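Local coordinates for protein putative mannose-1-phosphate guanylyl transferase (Thermus thermophilus, PDB 2CU2) that probably transfers a guanylyl group from GTP to mannose-1-phosphate to make GDP-mannose, at residues 280-285 and 295-300; 271-276 and 284-289; 7-12 and 26-31. All coordinates share one frame; numbering follows the deposited sequence.

Contact 1. Residues 280-285 and 295-300; sequences RHVALD and RGVVAT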
ATOM      1  N   ARG A 280     -10.270  -5.751  -1.490  1.00 38.24           N
ATOM      2  CA  ARG A 280      -9.930  -7.174  -1.565  1.00 37.42           C
ATOM      3  C   ARG A 280      -8.456  -7.465  -1.272  1.00 36.29           C
ATOM      4  O   ARG A 280      -7.564  -6.735  -1.710  1.00 34.79           O
ATOM      5  CB  ARG A 280     -10.285  -7.711  -2.956  1.00 38.96           C
ATOM      6  CG  ARG A 280      -9.847  -9.149  -3.229  1.00 43.58           C
ATOM      7  CD  ARG A 280     -10.163  -9.557  -4.679  1.00 45.86           C
ATOM      8  NE  ARG A 280      -9.801 -10.944  -4.975  1.00 48.71           N
ATOM      9  CZ  ARG A 280     -10.015 -11.547  -6.144  1.00 50.75           C
ATOM     10  NH1 ARG A 280     -10.594 -10.890  -7.145  1.00 49.09           N
ATOM     11  NH2 ARG A 280      -9.648 -12.814  -6.317  1.00 49.51           N
ATOM     12  N   HIS A 281      -8.209  -8.545  -0.539  1.00 34.00           N
ATOM     13  CA  HIS A 281      -6.844  -8.941  -0.203  1.00 33.68           C
ATOM     14  C   HIS A 281      -6.401 -10.140  -1.026  1.00 33.71           C
ATOM     15  O   HIS A 281      -6.972 -11.225  -0.910  1.00 33.23           O
ATOM     16  CB  HIS A 281      -6.722  -9.322   1.270  1.00 30.03           C
ATOM     17  CG  HIS A 281      -5.339  -9.742   1.665  1.00 31.24           C
ATOM     18  ND1 HIS A 281      -5.090 -10.622   2.697  1.00 29.25           N
ATOM     19  CD2 HIS A 281      -4.127  -9.383   1.177  1.00 28.02           C
ATOM     20  CE1 HIS A 281      -3.786 -10.786   2.827  1.00 30.76           C
ATOM     21  NE2 HIS A 281      -3.179 -10.045   1.916  1.00 28.99           N
ATOM     22  N   VAL A 282      -5.384  -9.944  -1.856  1.00 34.27           N
ATOM     23  CA  VAL A 282      -4.849 -11.034  -2.662  1.00 35.69           C
ATOM     24  C   VAL A 282      -3.635 -11.501  -1.872  1.00 37.32           C
ATOM     25  O   VAL A 282      -2.631 -10.792  -1.781  1.00 37.52           O
ATOM     26  CB  VAL A 282      -4.420 -10.545  -4.058  1.00 35.83           C
ATOM     27  CG1 VAL A 282      -3.678 -11.653  -4.793  1.00 36.21           C
ATOM     28  CG2 VAL A 282      -5.652 -10.123  -4.854  1.00 35.37           C
ATOM     29  N   ALA A 283      -3.739 -12.687  -1.288  1.00 36.56           N
ATOM     30  CA  ALA A 283      -2.640 -13.191  -0.466  1.00 36.88           C
ATOM     31  C   ALA A 283      -1.917 -14.387  -1.111  1.00 37.43           C
ATOM     32  O   ALA A 283      -2.499 -15.426  -1.407  1.00 37.92           O
ATOM     33  CB  ALA A 283      -3.201 -13.600   0.898  1.00 36.20           C
ATOM     34  N   LEU A 284      -0.603 -14.195  -1.349  1.00 36.35           N
ATOM     35  CA  LEU A 284       0.210 -15.258  -1.940  1.00 36.43           C
ATOM     36  C   LEU A 284       1.417 -15.600  -1.055  1.00 35.55           C
ATOM     37  O   LEU A 284       2.365 -14.844  -0.929  1.00 35.10           O
ATOM     38  CB  LEU A 284       0.698 -14.782  -3.310  1.00 37.75           C
ATOM     39  CG  LEU A 284      -0.392 -14.817  -4.384  1.00 40.15           C
ATOM     40  CD1 LEU A 284      -0.185 -13.751  -5.460  1.00 41.69           C
ATOM     41  CD2 LEU A 284      -0.461 -16.153  -5.123  1.00 43.02           C
ATOM     42  N   ASP A 285       1.348 -16.772  -0.396  1.00 35.97           N
ATOM     43  CA  ASP A 285       2.427 -17.129   0.518  1.00 36.37           C
ATOM     44  C   ASP A 285       2.575 -16.065   1.608  1.00 37.11           C
ATOM     45  O   ASP A 285       3.660 -15.612   1.930  1.00 37.57           O
ATOM     46  CB  ASP A 285       3.724 -17.217  -0.290  1.00 39.12           C
ATOM     47  CG  ASP A 285       4.827 -17.793   0.594  1.00 43.71           C
ATOM     48  OD1 ASP A 285       4.539 -18.751   1.315  1.00 45.75           O
ATOM     49  OD2 ASP A 285       5.938 -17.258   0.584  1.00 43.25           O
ATOM     50  N   ARG A 295     -10.664   0.223  -0.232  1.00 42.43           N
ATOM     51  CA  ARG A 295     -11.146   0.009  -1.588  1.00 45.15           C
ATOM     52  C   ARG A 295     -10.073  -0.630  -2.466  1.00 44.08           C
ATOM     53  O   ARG A 295      -8.981  -0.963  -2.025  1.00 45.48           O
ATOM     54  CB  ARG A 295     -11.556   1.361  -2.169  1.00 49.26           C
ATOM     55  CG  ARG A 295     -12.703   1.234  -3.169  1.00 55.70           C
ATOM     56  CD  ARG A 295     -12.616   2.283  -4.283  1.00 60.78           C
ATOM     57  NE  ARG A 295     -13.951   2.783  -4.620  1.00 65.16           N
ATOM     58  CZ  ARG A 295     -14.586   2.207  -5.656  1.00 67.27           C
ATOM     59  NH1 ARG A 295     -14.006   1.230  -6.332  1.00 68.60           N
ATOM     60  NH2 ARG A 295     -15.809   2.625  -5.999  1.00 68.40           N
ATOM     61  N   GLY A 296     -10.435  -0.832  -3.747  1.00 42.59           N
ATOM     62  CA  GLY A 296      -9.491  -1.447  -4.673  1.00 39.51           C
ATOM     63  C   GLY A 296      -8.974  -2.786  -4.144  1.00 39.87           C
ATOM     64  O   GLY A 296      -9.709  -3.591  -3.588  1.00 39.70           O
ATOM     65  N   VAL A 297      -7.675  -3.051  -4.394  1.00 36.06           N
ATOM     66  CA  VAL A 297      -7.104  -4.337  -4.019  1.00 34.72           C
ATOM     67  C   VAL A 297      -5.755  -4.172  -3.306  1.00 33.22           C
ATOM     68  O   VAL A 297      -5.014  -3.224  -3.531  1.00 31.71           O
ATOM     69  CB  VAL A 297      -6.911  -5.155  -5.298  1.00 35.65           C
ATOM     70  CG1 VAL A 297      -6.129  -6.428  -4.990  1.00 34.90           C
ATOM     71  CG2 VAL A 297      -8.258  -5.523  -5.890  1.00 35.39           C
ATOM     72  N   VAL A 298      -5.474  -5.119  -2.393  1.00 30.77           N
ATOM     73  CA  VAL A 298      -4.182  -5.106  -1.721  1.00 29.70           C
ATOM     74  C   VAL A 298      -3.465  -6.447  -1.872  1.00 29.39           C
ATOM     75  O   VAL A 298      -3.955  -7.494  -1.472  1.00 29.58           O
ATOM     76  CB  VAL A 298      -4.407  -4.801  -0.241  1.00 30.47           C
ATOM     77  CG1 VAL A 298      -3.113  -5.032   0.536  1.00 28.60           C
ATOM     78  CG2 VAL A 298      -4.841  -3.358  -0.069  1.00 29.17           C
ATOM     79  N   ALA A 299      -2.355  -6.536  -2.593  1.00 28.19           N
ATOM     80  CA  ALA A 299      -1.747  -7.829  -2.843  1.00 29.80           C
ATOM     81  C   ALA A 299      -0.453  -7.949  -2.060  1.00 30.94           C
ATOM     82  O   ALA A 299       0.401  -7.058  -2.093  1.00 31.38           O
ATOM     83  CB  ALA A 299      -1.480  -8.015  -4.335  1.00 28.41           C
ATOM     84  N   THR A 300      -0.324  -9.048  -1.331  1.00 30.29           N
ATOM     85  CA  THR A 300       0.866  -9.304  -0.551  1.00 30.73           C
ATOM     86  C   THR A 300       1.435 -10.605  -1.092  1.00 31.65           C
ATOM     87  O   THR A 300       0.703 -11.559  -1.361  1.00 30.30           O
ATOM     88  CB  THR A 300       0.542  -9.407   0.952  1.00 30.83           C
ATOM     89  OG1 THR A 300      -0.380 -10.480   1.184  1.00 33.48           O
ATOM     90  CG2 THR A 300      -0.092  -8.107   1.431  1.00 30.64           C
TER
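The hydroxyl OG1 of Thr300 is gripped from two sources: NE2 of His281 lies 2.9 Å from Thr300 OG1 in a nearly straight hydrogen bond (158°), and Thr286 bonds to the same oxygen. With chi1 at 60°, Thr300 sets OG1 between its backbone N and carbonyl carbon, where the His281 ring meets it with the two side chains crossing at about a right angle. The ring also brings CD2 edge-on to Val298, its carbon 3.3 Å from Val298 O and in the ring plane, so one edge of the imidazole follows the neighbouring strand. The two strands that carry them, 280-284 and 297-300, run side by side, inclined by only 13°. A ladder of five backbone bonds joins them: Arg280 and Val282 each offer both N and O, and Leu284 adds its N. The shortest bond joins Val298 N to Arg280 O at 2.7 Å and lies nearly along the C=O axis, as does that from Thr300 N to Val282 O at 2.9 Å. On the face bearing Val282, Val282 CG2 reaches Val297 CG1 at 3.7 Å, while Val282 CB lies 3.9 Å from Ala299 CB. On the face bearing His281, Val291 of strand 290-293 covers both His281 and Val298. Residues 297-300 also pair in parallel with a strand of the second subunit, so the sheet runs on across the interface, and Trp17 of that subunit packs on Ala299. Parallel strands in register, with like-placed residues paired, are consistent with the beta-helix-like domain of this family.

Contact 2. Residues 271-276 and 284-289; sequences HENVVL and LDTFGC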
ATOM      1  N   HIS A 271      -1.321 -17.201  12.770  1.00 31.32           N
ATOM      2  CA  HIS A 271      -0.767 -17.311  11.427  1.00 32.86           C
ATOM      3  C   HIS A 271      -1.750 -17.002  10.289  1.00 32.02           C
ATOM      4  O   HIS A 271      -1.321 -16.791   9.161  1.00 30.81           O
ATOM      5  CB  HIS A 271      -0.157 -18.707  11.222  1.00 33.71           C
ATOM      6  CG  HIS A 271      -1.165 -19.772  10.919  1.00 36.47           C
ATOM      7  ND1 HIS A 271      -1.583 -20.689  11.859  1.00 38.78           N
ATOM      8  CD2 HIS A 271      -1.838 -20.067   9.781  1.00 36.44           C
ATOM      9  CE1 HIS A 271      -2.471 -21.503  11.314  1.00 38.25           C
ATOM     10  NE2 HIS A 271      -2.642 -21.146  10.054  1.00 38.52           N
ATOM     11  N   GLU A 272      -3.054 -16.991  10.574  1.00 30.32           N
ATOM     12  CA  GLU A 272      -4.048 -16.673   9.544  1.00 31.17           C
ATOM     13  C   GLU A 272      -4.041 -15.150   9.347  1.00 30.02           C
ATOM     14  O   GLU A 272      -3.721 -14.408  10.279  1.00 31.73           O
ATOM     15  CB  GLU A 272      -5.448 -17.144   9.979  1.00 30.71           C
ATOM     16  CG  GLU A 272      -5.588 -18.665  10.128  1.00 32.64           C
ATOM     17  CD  GLU A 272      -5.949 -19.373   8.822  1.00 34.35           C
ATOM     18  OE1 GLU A 272      -5.907 -18.735   7.747  1.00 36.22           O
ATOM     19  OE2 GLU A 272      -6.275 -20.582   8.867  1.00 38.37           O
ATOM     20  N   ASN A 273      -4.384 -14.683   8.148  1.00 28.84           N
ATOM     21  CA  ASN A 273      -4.395 -13.247   7.890  1.00 28.70           C
ATOM     22  C   ASN A 273      -5.701 -12.606   8.352  1.00 29.74           C
ATOM     23  O   ASN A 273      -6.746 -13.257   8.389  1.00 30.65           O
ATOM     24  CB  ASN A 273      -4.166 -12.958   6.397  1.00 27.69           C
ATOM     25  CG  ASN A 273      -2.805 -13.432   5.912  1.00 26.43           C
ATOM     26  OD1 ASN A 273      -1.776 -13.132   6.519  1.00 27.64           O
ATOM     27  ND2 ASN A 273      -2.796 -14.176   4.813  1.00 26.96           N
ATOM     28  N   VAL A 274      -5.625 -11.330   8.717  1.00 29.94           N
ATOM     29  CA  VAL A 274      -6.783 -10.578   9.182  1.00 30.24           C
ATOM     30  C   VAL A 274      -7.048  -9.460   8.185  1.00 32.11           C
ATOM     31  O   VAL A 274      -6.170  -8.636   7.917  1.00 33.93           O
ATOM     32  CB  VAL A 274      -6.524  -9.966  10.572  1.00 30.70           C
ATOM     33  CG1 VAL A 274      -7.645  -9.022  10.945  1.00 30.25           C
ATOM     34  CG2 VAL A 274      -6.399 -11.079  11.607  1.00 30.33           C
ATOM     35  N   VAL A 275      -8.257  -9.433   7.642  1.00 30.88           N
ATOM     36  CA  VAL A 275      -8.619  -8.435   6.649  1.00 30.82           C
ATOM     37  C   VAL A 275      -9.862  -7.627   7.008  1.00 31.65           C
ATOM     38  O   VAL A 275     -10.868  -8.187   7.444  1.00 32.56           O
ATOM     39  CB  VAL A 275      -8.868  -9.108   5.291  1.00 31.65           C
ATOM     40  CG1 VAL A 275      -9.192  -8.057   4.234  1.00 31.36           C
ATOM     41  CG2 VAL A 275      -7.657  -9.934   4.899  1.00 29.93           C
ATOM     42  N   LEU A 276      -9.783  -6.312   6.840  1.00 31.08           N
ATOM     43  CA  LEU A 276     -10.922  -5.431   7.088  1.00 32.68           C
ATOM     44  C   LEU A 276     -10.994  -4.435   5.948  1.00 32.91           C
ATOM     45  O   LEU A 276     -10.036  -4.278   5.188  1.00 34.30           O
ATOM     46  CB  LEU A 276     -10.798  -4.677   8.417  1.00 33.24           C
ATOM     47  CG  LEU A 276     -11.177  -5.413   9.703  1.00 33.64           C
ATOM     48  CD1 LEU A 276     -11.201  -4.402  10.844  1.00 33.96           C
ATOM     49  CD2 LEU A 276     -12.557  -6.079   9.558  1.00 31.28           C
ATOM     50  N   LEU A 284      -0.603 -14.195  -1.349  1.00 36.35           N
ATOM     51  CA  LEU A 284       0.210 -15.258  -1.940  1.00 36.43           C
ATOM     52  C   LEU A 284       1.417 -15.600  -1.055  1.00 35.55           C
ATOM     53  O   LEU A 284       2.365 -14.844  -0.929  1.00 35.10           O
ATOM     54  CB  LEU A 284       0.698 -14.782  -3.310  1.00 37.75           C
ATOM     55  CG  LEU A 284      -0.392 -14.817  -4.384  1.00 40.15           C
ATOM     56  CD1 LEU A 284      -0.185 -13.751  -5.460  1.00 41.69           C
ATOM     57  CD2 LEU A 284      -0.461 -16.153  -5.123  1.00 43.02           C
ATOM     58  N   ASP A 285       1.348 -16.772  -0.396  1.00 35.97           N
ATOM     59  CA  ASP A 285       2.427 -17.129   0.518  1.00 36.37           C
ATOM     60  C   ASP A 285       2.575 -16.065   1.608  1.00 37.11           C
ATOM     61  O   ASP A 285       3.660 -15.612   1.930  1.00 37.57           O
ATOM     62  CB  ASP A 285       3.724 -17.217  -0.290  1.00 39.12           C
ATOM     63  CG  ASP A 285       4.827 -17.793   0.594  1.00 43.71           C
ATOM     64  OD1 ASP A 285       4.539 -18.751   1.315  1.00 45.75           O
ATOM     65  OD2 ASP A 285       5.938 -17.258   0.584  1.00 43.25           O
ATOM     66  N   THR A 286       1.413 -15.632   2.135  1.00 35.21           N
ATOM     67  CA  THR A 286       1.418 -14.602   3.164  1.00 33.67           C
ATOM     68  C   THR A 286       0.843 -15.132   4.476  1.00 33.93           C
ATOM     69  O   THR A 286      -0.178 -15.807   4.504  1.00 33.78           O
ATOM     70  CB  THR A 286       0.571 -13.432   2.662  1.00 31.62           C
ATOM     71  OG1 THR A 286       1.222 -12.821   1.546  1.00 30.60           O
ATOM     72  CG2 THR A 286       0.407 -12.389   3.767  1.00 28.87           C
ATOM     73  N   PHE A 287       1.506 -14.827   5.588  1.00 34.73           N
ATOM     74  CA  PHE A 287       1.055 -15.315   6.892  1.00 35.29           C
ATOM     75  C   PHE A 287       1.098 -14.258   7.984  1.00 33.23           C
ATOM     76  O   PHE A 287       1.817 -13.263   7.876  1.00 33.89           O
ATOM     77  CB  PHE A 287       1.916 -16.507   7.321  1.00 38.93           C
ATOM     78  CG  PHE A 287       1.882 -17.650   6.355  1.00 44.14           C
ATOM     79  CD1 PHE A 287       0.902 -18.640   6.458  1.00 45.28           C
ATOM     80  CD2 PHE A 287       2.804 -17.720   5.310  1.00 45.86           C
ATOM     81  CE1 PHE A 287       0.838 -19.682   5.532  1.00 46.69           C
ATOM     82  CE2 PHE A 287       2.751 -18.757   4.374  1.00 46.49           C
ATOM     83  CZ  PHE A 287       1.764 -19.740   4.485  1.00 46.61           C
ATOM     84  N   GLY A 288       0.319 -14.493   9.037  1.00 32.32           N
ATOM     85  CA  GLY A 288       0.268 -13.596  10.181  1.00 32.30           C
ATOM     86  C   GLY A 288       0.180 -12.102   9.922  1.00 32.55           C
ATOM     87  O   GLY A 288       0.683 -11.302  10.713  1.00 31.53           O
ATOM     88  N   CYS A 289      -0.476 -11.709   8.838  1.00 31.74           N
ATOM     89  CA  CYS A 289      -0.594 -10.288   8.523  1.00 30.61           C
ATOM     90  C   CYS A 289      -1.923  -9.645   8.905  1.00 30.09           C
ATOM     91  O   CYS A 289      -2.912 -10.323   9.174  1.00 28.98           O
ATOM     92  CB  CYS A 289      -0.353 -10.060   7.028  1.00 30.31           C
ATOM     93  SG  CYS A 289       1.361 -10.244   6.521  1.00 30.16           S
TER
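Four hydrogen bonds join Asn273 and its neighbours to residues 286-289, two from the backbone and two through the Asn273 amide. Of the backbone pair, Gly288 N points at His271 O (2.8 Å) almost perfectly straight at 176°, though it comes in well above the carbonyl plane, and Val274 N donates to Cys289 O at 2.9 Å. The amide of Asn273 spans the turn at 286-289: OD1 accepts from Cys289 N at 3.0 Å in the carbonyl plane, while ND2 donates a hydrogen bond to Thr286 O at 3.1 Å, from above that carbonyl's plane. A chi1 of -63° turns the amide toward this turn, where its two ends are held by different residues, which fixes its rotation. A leucine in its place would probably leave Cys289 N and Thr286 O without these mates and let the turn shift. Van der Waals contacts are fewer: the methyl CG2 of Thr286 rests 3.6 Å from Asn273 OD1, the two side chains crossing at about a right angle, and the Phe287 ring turns its edge to His271 O. Lys320 bonds the Gly288 carbonyl. The contact joins the approach to strand 274-276 with the turn before strand 290-293, where these parallel neighbours begin to pair, consistent with the beta-helix-like region.

Contact 3. Residues 7-12 and 26-31; sequences VMAGGR and KPFLPL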
ATOM      1  N   VAL A   7     -21.565   8.665  27.007  1.00 31.91           N
ATOM      2  CA  VAL A   7     -20.693   8.014  26.038  1.00 32.54           C
ATOM      3  C   VAL A   7     -19.584   8.955  25.572  1.00 33.75           C
ATOM      4  O   VAL A   7     -19.801   9.921  24.852  1.00 35.25           O
ATOM      5  CB  VAL A   7     -21.545   7.577  24.847  1.00 33.33           C
ATOM      6  CG1 VAL A   7     -20.663   6.911  23.792  1.00 32.30           C
ATOM      7  CG2 VAL A   7     -22.607   6.593  25.303  1.00 33.08           C
ATOM      8  N   MET A   8     -18.360   8.665  26.046  1.00 33.89           N
ATOM      9  CA  MET A   8     -17.243   9.543  25.730  1.00 35.22           C
ATOM     10  C   MET A   8     -16.599   9.194  24.388  1.00 37.73           C
ATOM     11  O   MET A   8     -16.025   8.131  24.192  1.00 37.95           O
ATOM     12  CB  MET A   8     -16.212   9.424  26.855  1.00 33.99           C
ATOM     13  CG  MET A   8     -16.813   9.739  28.227  1.00 32.35           C
ATOM     14  SD  MET A   8     -15.571   9.770  29.527  1.00 38.29           S
ATOM     15  CE  MET A   8     -15.128   8.026  29.485  1.00 32.94           C
ATOM     16  N   ALA A   9     -16.755  10.125  23.428  1.00 40.14           N
ATOM     17  CA  ALA A   9     -16.113   9.945  22.132  1.00 44.23           C
ATOM     18  C   ALA A   9     -14.887  10.851  22.000  1.00 46.99           C
ATOM     19  O   ALA A   9     -14.967  12.070  22.080  1.00 49.36           O
ATOM     20  CB  ALA A   9     -17.132  10.282  21.042  1.00 43.83           C
ATOM     21  N   GLY A  10     -13.715  10.210  21.837  1.00 50.15           N
ATOM     22  CA  GLY A  10     -12.485  10.986  21.726  1.00 51.12           C
ATOM     23  C   GLY A  10     -11.327  10.150  21.180  1.00 51.96           C
ATOM     24  O   GLY A  10     -11.486   9.024  20.727  1.00 52.26           O
ATOM     25  N   GLY A  11     -10.128  10.760  21.201  1.00 52.58           N
ATOM     26  CA  GLY A  11      -8.957  10.072  20.676  1.00 51.97           C
ATOM     27  C   GLY A  11      -8.719  10.423  19.206  1.00 52.22           C
ATOM     28  O   GLY A  11      -9.569  10.222  18.350  1.00 50.88           O
ATOM     29  N   ARG A  12      -7.598  11.016  18.816  1.00 52.17           N
ATOM     30  CA  ARG A  12      -7.221  11.199  17.420  1.00 53.39           C
ATOM     31  C   ARG A  12      -6.989   9.853  16.739  1.00 51.23           C
ATOM     32  O   ARG A  12      -7.279   9.690  15.557  1.00 50.34           O
ATOM     33  CB  ARG A  12      -5.937  12.029  17.312  1.00 56.07           C
ATOM     34  CG  ARG A  12      -5.988  13.390  17.987  1.00 61.51           C
ATOM     35  CD  ARG A  12      -4.635  14.089  17.892  1.00 65.12           C
ATOM     36  NE  ARG A  12      -4.616  15.353  18.626  1.00 70.07           N
ATOM     37  CZ  ARG A  12      -5.298  16.437  18.270  1.00 72.18           C
ATOM     38  NH1 ARG A  12      -6.058  16.417  17.180  1.00 72.89           N
ATOM     39  NH2 ARG A  12      -5.228  17.540  19.009  1.00 73.25           N
ATOM     40  N   LYS A  26     -10.951   8.539  16.264  1.00 39.47           N
ATOM     41  CA  LYS A  26     -10.960   7.072  16.293  1.00 38.98           C
ATOM     42  C   LYS A  26     -12.382   6.484  16.267  1.00 37.77           C
ATOM     43  O   LYS A  26     -12.678   5.537  15.550  1.00 37.80           O
ATOM     44  CB  LYS A  26     -10.230   6.617  17.557  1.00 39.27           C
ATOM     45  CG  LYS A  26     -10.498   5.146  17.883  1.00 40.75           C
ATOM     46  CD  LYS A  26      -9.328   4.495  18.623  1.00 38.21           C
ATOM     47  CE  LYS A  26      -9.753   3.256  19.417  1.00 40.34           C
ATOM     48  NZ  LYS A  26      -8.815   3.028  20.515  1.00 39.11           N
ATOM     49  N   PRO A  27     -13.264   7.042  17.118  1.00 36.59           N
ATOM     50  CA  PRO A  27     -14.605   6.490  17.309  1.00 35.91           C
ATOM     51  C   PRO A  27     -15.418   6.466  16.011  1.00 35.60           C
ATOM     52  O   PRO A  27     -16.452   5.819  15.906  1.00 34.27           O
ATOM     53  CB  PRO A  27     -15.314   7.348  18.355  1.00 35.91           C
ATOM     54  CG  PRO A  27     -14.272   8.242  19.021  1.00 35.80           C
ATOM     55  CD  PRO A  27     -13.088   8.222  17.946  1.00 36.44           C
ATOM     56  N   PHE A  28     -14.959   7.253  15.022  1.00 36.21           N
ATOM     57  CA  PHE A  28     -15.737   7.367  13.793  1.00 36.58           C
ATOM     58  C   PHE A  28     -15.145   6.604  12.606  1.00 38.23           C
ATOM     59  O   PHE A  28     -15.386   6.913  11.446  1.00 39.83           O
ATOM     60  CB  PHE A  28     -15.922   8.851  13.470  1.00 36.13           C
ATOM     61  CG  PHE A  28     -16.515   9.571  14.643  1.00 36.95           C
ATOM     62  CD1 PHE A  28     -17.895   9.588  14.811  1.00 38.17           C
ATOM     63  CD2 PHE A  28     -15.696  10.283  15.502  1.00 38.40           C
ATOM     64  CE1 PHE A  28     -18.453  10.322  15.845  1.00 37.23           C
ATOM     65  CE2 PHE A  28     -16.263  11.018  16.538  1.00 37.55           C
ATOM     66  CZ  PHE A  28     -17.641  11.040  16.714  1.00 37.23           C
ATOM     67  N   LEU A  29     -14.311   5.595  12.927  1.00 38.23           N
ATOM     68  CA  LEU A  29     -13.681   4.825  11.864  1.00 39.07           C
ATOM     69  C   LEU A  29     -14.375   3.499  11.545  1.00 38.03           C
ATOM     70  O   LEU A  29     -14.720   2.721  12.425  1.00 37.40           O
ATOM     71  CB  LEU A  29     -12.241   4.585  12.323  1.00 40.74           C
ATOM     72  CG  LEU A  29     -11.519   5.895  12.659  1.00 40.91           C
ATOM     73  CD1 LEU A  29     -10.091   5.666  13.161  1.00 41.51           C
ATOM     74  CD2 LEU A  29     -11.408   6.832  11.457  1.00 42.40           C
ATOM     75  N   PRO A  30     -14.602   3.214  10.247  1.00 37.67           N
ATOM     76  CA  PRO A  30     -15.259   1.979   9.838  1.00 38.14           C
ATOM     77  C   PRO A  30     -14.318   0.785   9.973  1.00 38.44           C
ATOM     78  O   PRO A  30     -13.441   0.553   9.152  1.00 40.84           O
ATOM     79  CB  PRO A  30     -15.685   2.138   8.381  1.00 35.64           C
ATOM     80  CG  PRO A  30     -14.797   3.210   7.766  1.00 39.20           C
ATOM     81  CD  PRO A  30     -14.316   4.017   9.062  1.00 38.32           C
ATOM     82  N   LEU A  31     -14.503   0.026  11.074  1.00 37.09           N
ATOM     83  CA  LEU A  31     -13.557  -1.045  11.382  1.00 36.58           C
ATOM     84  C   LEU A  31     -14.183  -2.443  11.275  1.00 37.18           C
ATOM     85  O   LEU A  31     -14.239  -3.050  10.215  1.00 38.38           O
ATOM     86  CB  LEU A  31     -13.025  -0.817  12.796  1.00 36.27           C
ATOM     87  CG  LEU A  31     -11.811   0.115  12.819  1.00 37.83           C
ATOM     88  CD1 LEU A  31     -11.313   0.389  14.239  1.00 34.81           C
ATOM     89  CD2 LEU A  31     -10.617  -0.446  12.048  1.00 34.81           C
TER
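Residues 9-12 leave strand 3-8 as an extended, glycine-rich loop and run past a single 3-10 turn at Lys26 and Pro27, whose start is tied to them by one backbone bond, Lys26 N to Gly11 O (3.0 Å, 171°). The turn is completed by Leu29 N bonding back to Lys26 O. Pro27 does most of the side-chain touching. Its ring lies against the backbone of Gly10, with Pro27 CD 3.3 Å from Gly10 O and CG 3.5 Å from Gly10 N, and the same CG meets Ala9 CB at 4.1 Å. Ala9 CB is also approached by the far end of the Phe28 ring, CZ at 4.4 Å, while Pro27 CB lies over one face of that ring, offset toward its rim. Leu38 of helix 37-45 packs on Phe28, and Leu56 and Val58 of strand 54-59 pack on Ala9, so the small methyl sits in a hydrophobic layer beside the loop. Gly11 has backbone angles at which a side chain would press on the carbonyl of Gly10 and stand close to Lys26 CB, a strong reason for a glycine. Lys26 starts toward this loop, its CB 3.7 Å from Gly11 O, but CG anti to the backbone N (chi1 165°) and an extended chain carry the amine elsewhere. There NZ makes a salt bridge with Asp109 and a hydrogen bond to Asp255 O. The side chain of Arg12, farther along the loop, lies near a bound sulfate. A glycine-rich loop after the first strand, with a lysine in a Pro-Lys-Pro turn farther on, matches the N-terminal signature of the sugar nucleotidyltransferases; relatives use this loop to hold nucleotide phosphates, and the sulfate, probably from the crystallisation liquor, may mark such a pocket.

How the contacts relate
From the N terminus, contact 3 comes first, closing the loop that runs from strand 3-8 to the turn at 26-27, with 13 residues between its segments. Contacts 2 and 1 follow far along the chain and interlock: 271-276 precedes 280-285, which overlaps 284-289 at Leu284 and Asp285, and 295-300 comes last, so their loops cross. Contact 1 pairs strands 280-284 and 297-301, while contact 2 ties the start of 274-276 to the turn leading into 290-293; Thr286 and Thr300 link these two sheets of the beta-helix-like region. Both contacts reach the second subunit. Contact 3 lies about 26 Å from contact 2 centre to centre, yet Leu276 packs on Leu31, linking the two regions.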